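Local coordinates for protein intimin (Escherichia coli, PDB 1F00) that mediates bacterial cell adhesion, probably binding its receptor through a C-type lectin-like domain carried at the end of immunoglobulin-like domains, at residues V200-N205 / A276-V281; A247-A250 / A255-Y258. One frame throughout, in Å; residues are numbered along the deposited sequence.

Contact 1. Residues V200-N205 / A276-V281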
loop_
_atom_site.group_PDB
_atom_site.type_symbol
_atom_site.label_atom_id
_atom_site.label_comp_id
_atom_site.label_asym_id
_atom_site.label_seq_id
_atom_site.Cartn_x
_atom_site.Cartn_y
_atom_site.Cartn_z
ATOM N N VAL A 200 32.626 13.189 -11.503
ATOM C CA VAL A 200 32.032 13.564 -12.778
ATOM C C VAL A 200 31.944 12.341 -13.695
ATOM O O VAL A 200 30.901 12.076 -14.295
ATOM C CB VAL A 200 32.876 14.655 -13.473
ATOM C CG1 VAL A 200 32.424 14.834 -14.923
ATOM C CG2 VAL A 200 32.751 15.965 -12.712
ATOM N N ASN A 201 33.040 11.597 -13.799
ATOM C CA ASN A 201 33.065 10.411 -14.651
ATOM C C ASN A 201 32.126 9.319 -14.153
ATOM O O ASN A 201 31.435 8.681 -14.945
ATOM C CB ASN A 201 34.488 9.861 -14.763
ATOM C CG ASN A 201 35.419 10.807 -15.496
ATOM O OD1 ASN A 201 34.999 11.517 -16.416
ATOM N ND2 ASN A 201 36.693 10.812 -15.106
ATOM N N THR A 202 32.105 9.105 -12.841
ATOM C CA THR A 202 31.240 8.096 -12.246
ATOM C C THR A 202 29.777 8.372 -12.563
ATOM O O THR A 202 29.022 7.456 -12.874
ATOM C CB THR A 202 31.426 8.049 -10.725
ATOM O OG1 THR A 202 32.761 7.625 -10.438
ATOM C CG2 THR A 202 30.436 7.084 -10.081
ATOM N N CYS A 203 29.371 9.635 -12.488
ATOM C CA CYS A 203 27.987 9.981 -12.788
ATOM C C CYS A 203 27.702 9.767 -14.275
ATOM O O CYS A 203 26.633 9.277 -14.646
ATOM C CB CYS A 203 27.708 11.433 -12.398
ATOM S SG CYS A 203 27.759 11.721 -10.613
ATOM N N LYS A 204 28.664 10.123 -15.121
ATOM C CA LYS A 204 28.506 9.963 -16.563
ATOM C C LYS A 204 28.361 8.489 -16.928
ATOM O O LYS A 204 27.557 8.130 -17.790
ATOM C CB LYS A 204 29.706 10.561 -17.299
ATOM C CG LYS A 204 29.623 10.442 -18.812
ATOM C CD LYS A 204 30.812 11.112 -19.474
ATOM C CE LYS A 204 30.702 11.062 -20.991
ATOM N NZ LYS A 204 31.765 11.877 -21.645
ATOM N N ASN A 205 29.139 7.635 -16.271
ATOM C CA ASN A 205 29.069 6.205 -16.543
ATOM C C ASN A 205 27.752 5.613 -16.056
ATOM O O ASN A 205 27.281 4.612 -16.596
ATOM C CB ASN A 205 30.244 5.471 -15.892
ATOM C CG ASN A 205 31.573 5.841 -16.518
ATOM O OD1 ASN A 205 31.704 5.872 -17.744
ATOM N ND2 ASN A 205 32.570 6.115 -15.683
ATOM N N ALA A 276 35.076 14.281 -1.114
ATOM C CA ALA A 276 33.648 14.010 -1.044
ATOM C C ALA A 276 33.234 12.764 -1.803
ATOM O O ALA A 276 34.025 12.186 -2.542
ATOM C CB ALA A 276 32.870 15.219 -1.566
ATOM N N TYR A 277 31.984 12.355 -1.597
ATOM C CA TYR A 277 31.431 11.190 -2.267
ATOM C C TYR A 277 30.802 11.611 -3.584
ATOM O O TYR A 277 30.422 12.770 -3.753
ATOM C CB TYR A 277 30.363 10.526 -1.400
ATOM C CG TYR A 277 30.916 9.892 -0.157
ATOM C CD1 TYR A 277 30.895 10.563 1.065
ATOM C CD2 TYR A 277 31.502 8.626 -0.208
ATOM C CE1 TYR A 277 31.446 9.986 2.210
ATOM C CE2 TYR A 277 32.062 8.043 0.928
ATOM C CZ TYR A 277 32.029 8.728 2.131
ATOM O OH TYR A 277 32.584 8.154 3.249
ATOM N N ALA A 278 30.708 10.669 -4.517
ATOM C CA ALA A 278 30.095 10.951 -5.794
ATOM C C ALA A 278 28.627 10.568 -5.673
ATOM O O ALA A 278 28.291 9.392 -5.493
ATOM C CB ALA A 278 30.764 10.145 -6.903
ATOM N N THR A 279 27.758 11.570 -5.721
ATOM C CA THR A 279 26.326 11.336 -5.658
ATOM C C THR A 279 25.793 11.732 -7.023
ATOM O O THR A 279 25.938 12.874 -7.454
ATOM C CB THR A 279 25.646 12.169 -4.544
ATOM O OG1 THR A 279 25.980 11.607 -3.269
ATOM C CG2 THR A 279 24.127 12.144 -4.703
ATOM N N CYS A 280 25.199 10.765 -7.711
ATOM C CA CYS A 280 24.671 10.983 -9.048
ATOM C C CYS A 280 23.167 11.252 -9.069
ATOM O O CYS A 280 22.415 10.693 -8.274
ATOM C CB CYS A 280 24.990 9.762 -9.919
ATOM S SG CYS A 280 24.346 9.831 -11.605
ATOM N N VAL A 281 22.747 12.119 -9.987
ATOM C CA VAL A 281 21.338 12.451 -10.158
ATOM C C VAL A 281 20.928 11.869 -11.513
ATOM O O VAL A 281 21.462 12.270 -12.548
ATOM C CB VAL A 281 21.112 13.973 -10.177
ATOM C CG1 VAL A 281 19.616 14.275 -10.306
ATOM C CG2 VAL A 281 21.672 14.602 -8.901
#

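Contact 2. Residues A247-A250 / A255-Y258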
loop_
_atom_site.group_PDB
_atom_site.type_symbol
_atom_site.label_atom_id
_atom_site.label_comp_id
_atom_site.label_asym_id
_atom_site.label_seq_id
_atom_site.Cartn_x
_atom_site.Cartn_y
_atom_site.Cartn_z
ATOM N N ALA A 247 31.507 28.519 -12.706
ATOM C CA ALA A 247 32.624 28.967 -13.527
ATOM C C ALA A 247 33.776 29.386 -12.611
ATOM O O ALA A 247 34.943 29.092 -12.879
ATOM C CB ALA A 247 32.192 30.135 -14.407
ATOM N N GLN A 248 33.447 30.056 -11.511
ATOM C CA GLN A 248 34.483 30.503 -10.589
ATOM C C GLN A 248 35.176 29.359 -9.850
ATOM O O GLN A 248 36.377 29.431 -9.601
ATOM C CB GLN A 248 33.915 31.502 -9.582
ATOM C CG GLN A 248 34.991 32.128 -8.710
ATOM C CD GLN A 248 36.134 32.710 -9.534
ATOM O OE1 GLN A 248 35.948 33.673 -10.284
ATOM N NE2 GLN A 248 37.323 32.117 -9.405
ATOM N N ASP A 249 34.428 28.313 -9.492
ATOM C CA ASP A 249 35.021 27.168 -8.802
ATOM C C ASP A 249 36.048 26.500 -9.717
ATOM O O ASP A 249 37.143 26.131 -9.289
ATOM C CB ASP A 249 33.967 26.108 -8.449
ATOM C CG ASP A 249 32.973 26.574 -7.401
ATOM O OD1 ASP A 249 33.371 27.305 -6.471
ATOM O OD2 ASP A 249 31.791 26.179 -7.505
ATOM N N ALA A 250 35.665 26.333 -10.978
ATOM C CA ALA A 250 36.519 25.688 -11.971
ATOM C C ALA A 250 37.827 26.446 -12.148
ATOM O O ALA A 250 38.901 25.854 -12.239
ATOM C CB ALA A 250 35.778 25.597 -13.311
ATOM N N ALA A 255 35.370 23.177 -5.376
ATOM C CA ALA A 255 33.962 22.897 -5.607
ATOM C C ALA A 255 33.224 22.965 -4.287
ATOM O O ALA A 255 33.842 22.976 -3.215
ATOM C CB ALA A 255 33.786 21.507 -6.230
ATOM N N SER A 256 31.900 23.025 -4.371
ATOM C CA SER A 256 31.072 23.058 -3.185
ATOM C C SER A 256 30.523 21.660 -2.961
ATOM O O SER A 256 30.638 20.788 -3.832
ATOM C CB SER A 256 29.924 24.054 -3.357
ATOM O OG SER A 256 30.422 25.379 -3.369
ATOM N N THR A 257 29.947 21.450 -1.784
ATOM C CA THR A 257 29.367 20.162 -1.435
ATOM C C THR A 257 28.120 20.361 -0.585
ATOM O O THR A 257 27.879 21.446 -0.035
ATOM C CB THR A 257 30.336 19.303 -0.592
ATOM O OG1 THR A 257 30.540 19.942 0.674
ATOM C CG2 THR A 257 31.685 19.120 -1.300
ATOM N N TYR A 258 27.318 19.308 -0.503
ATOM C CA TYR A 258 26.131 19.309 0.328
ATOM C C TYR A 258 26.150 17.917 0.940
ATOM O O TYR A 258 26.536 16.946 0.282
ATOM C CB TYR A 258 24.852 19.515 -0.485
ATOM C CG TYR A 258 23.626 19.625 0.396
ATOM C CD1 TYR A 258 23.277 20.837 1.003
ATOM C CD2 TYR A 258 22.828 18.509 0.648
ATOM C CE1 TYR A 258 22.159 20.932 1.839
ATOM C CE2 TYR A 258 21.712 18.591 1.482
ATOM C CZ TYR A 258 21.381 19.803 2.072
ATOM O OH TYR A 258 20.272 19.871 2.887
HETATM O O HOH W 1 29.916 26.699 -5.675
HETATM O O HOH W 2 33.076 26.369 -3.840
#

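Contact 1. Residues V200-N205 / A276-V281
Ala278 opens the contact from the strand 276-281: its CB lies 4.4 Å from CB of Thr202 on the helix 200-205, a loose apolar touch. The hydroxyl of Thr202 is engaged within its own helix, on the carbonyl of Asp198. At Thr279 it is the backbone that faces the helix, with the carbonyl O 3.8 Å from SG of Cys203; the side chain is directed away and its OG1 is hydrogen-bonded to Ser241. Cys280 supplies the closest packing. Its CB is 3.5 Å from SG of Cys203, and its own SG passes 3.8 Å from CB of Cys203. The two CB-SG arms therefore run past each other. Different first torsions produce this: SG of Cys280 is anti to the backbone N (chi1 178°), whereas SG of Cys203 is anti to its carbonyl carbon (chi1 -67°). Phe206 and Leu210 add apolar cover. Joining the first helix to the C-terminal strand through two cysteines recalls the conserved disulfide of C-type lectin-like domains. The SG atoms of Cys203 and Cys280 are nevertheless modelled 4.0 Å apart, too far for a covalent link, so in this model the pair acts by sulfur-to-carbon packing alone.

Contact 2. Residues A247-A250 / A255-Y258
The carboxylate of Asp249 turns one face to Ala255, whose CA sits almost squarely above it, 4.2 Å from CG of Asp249. Two waters complete the contact, one at the edge and one over the face turned to Ala255. The first water lies nearly level with the carboxylate and donates to OD2 of Asp249 at 2.7 Å; the second stands well above its plane, on the side of Ala255, and donates to OD1 of Asp249 at 2.8 Å. Both waters also donate to OG of Ser256, the first at 2.7 Å and the second at 2.9 Å, meeting at that oxygen with an angle of about 82°. A direct bond is excluded by distance, since OD2 of Asp249 and OG of Ser256 are 4.4 Å apart. Asn267, on the strand 263-270, is the third partner of this OG, and because its OD1 can only accept, the serine proton is committed there.

The helix 247-252 belongs to the connection between two strands of an antiparallel sheet in the C-type lectin-like domain, and 254-259 is the central strand of that sheet. Asp249 has a second task at the start of the helix: OD2 accepts the backbone N of Thr246, the side-chain-to-backbone half of a capping box. A chi1 of -67° leaves CG beside the backbone N of Asp249, which lets OD2 turn back to Thr246 while a face of the carboxylate still meets Ala255. On the strand, Ala255 is backbone-bonded to Ile269 on one side and Ser256 to Val243 on the other.

How the contacts relate
Both contacts set a helix against a strand within the lectin-like domain, and contact 2 is nested in the chain loop that contact 1 closes. Their centres are 15 Å apart, yet the strands meet: CB of Ala276 packs 4.1 Å from CG2 of Thr257. They hold different sheets, contact 1 the one shared by 184-190 and 276-281, contact 2 the one centred on 254-259. Contact 1 is mostly buried and apolar, burying 190 Å² around sulfur and methyl groups. Contact 2 buries only 83 Å²; its strand residues are buried, but its helix is largely exposed, and accordingly a partly exposed carboxylate reaches the strand through water.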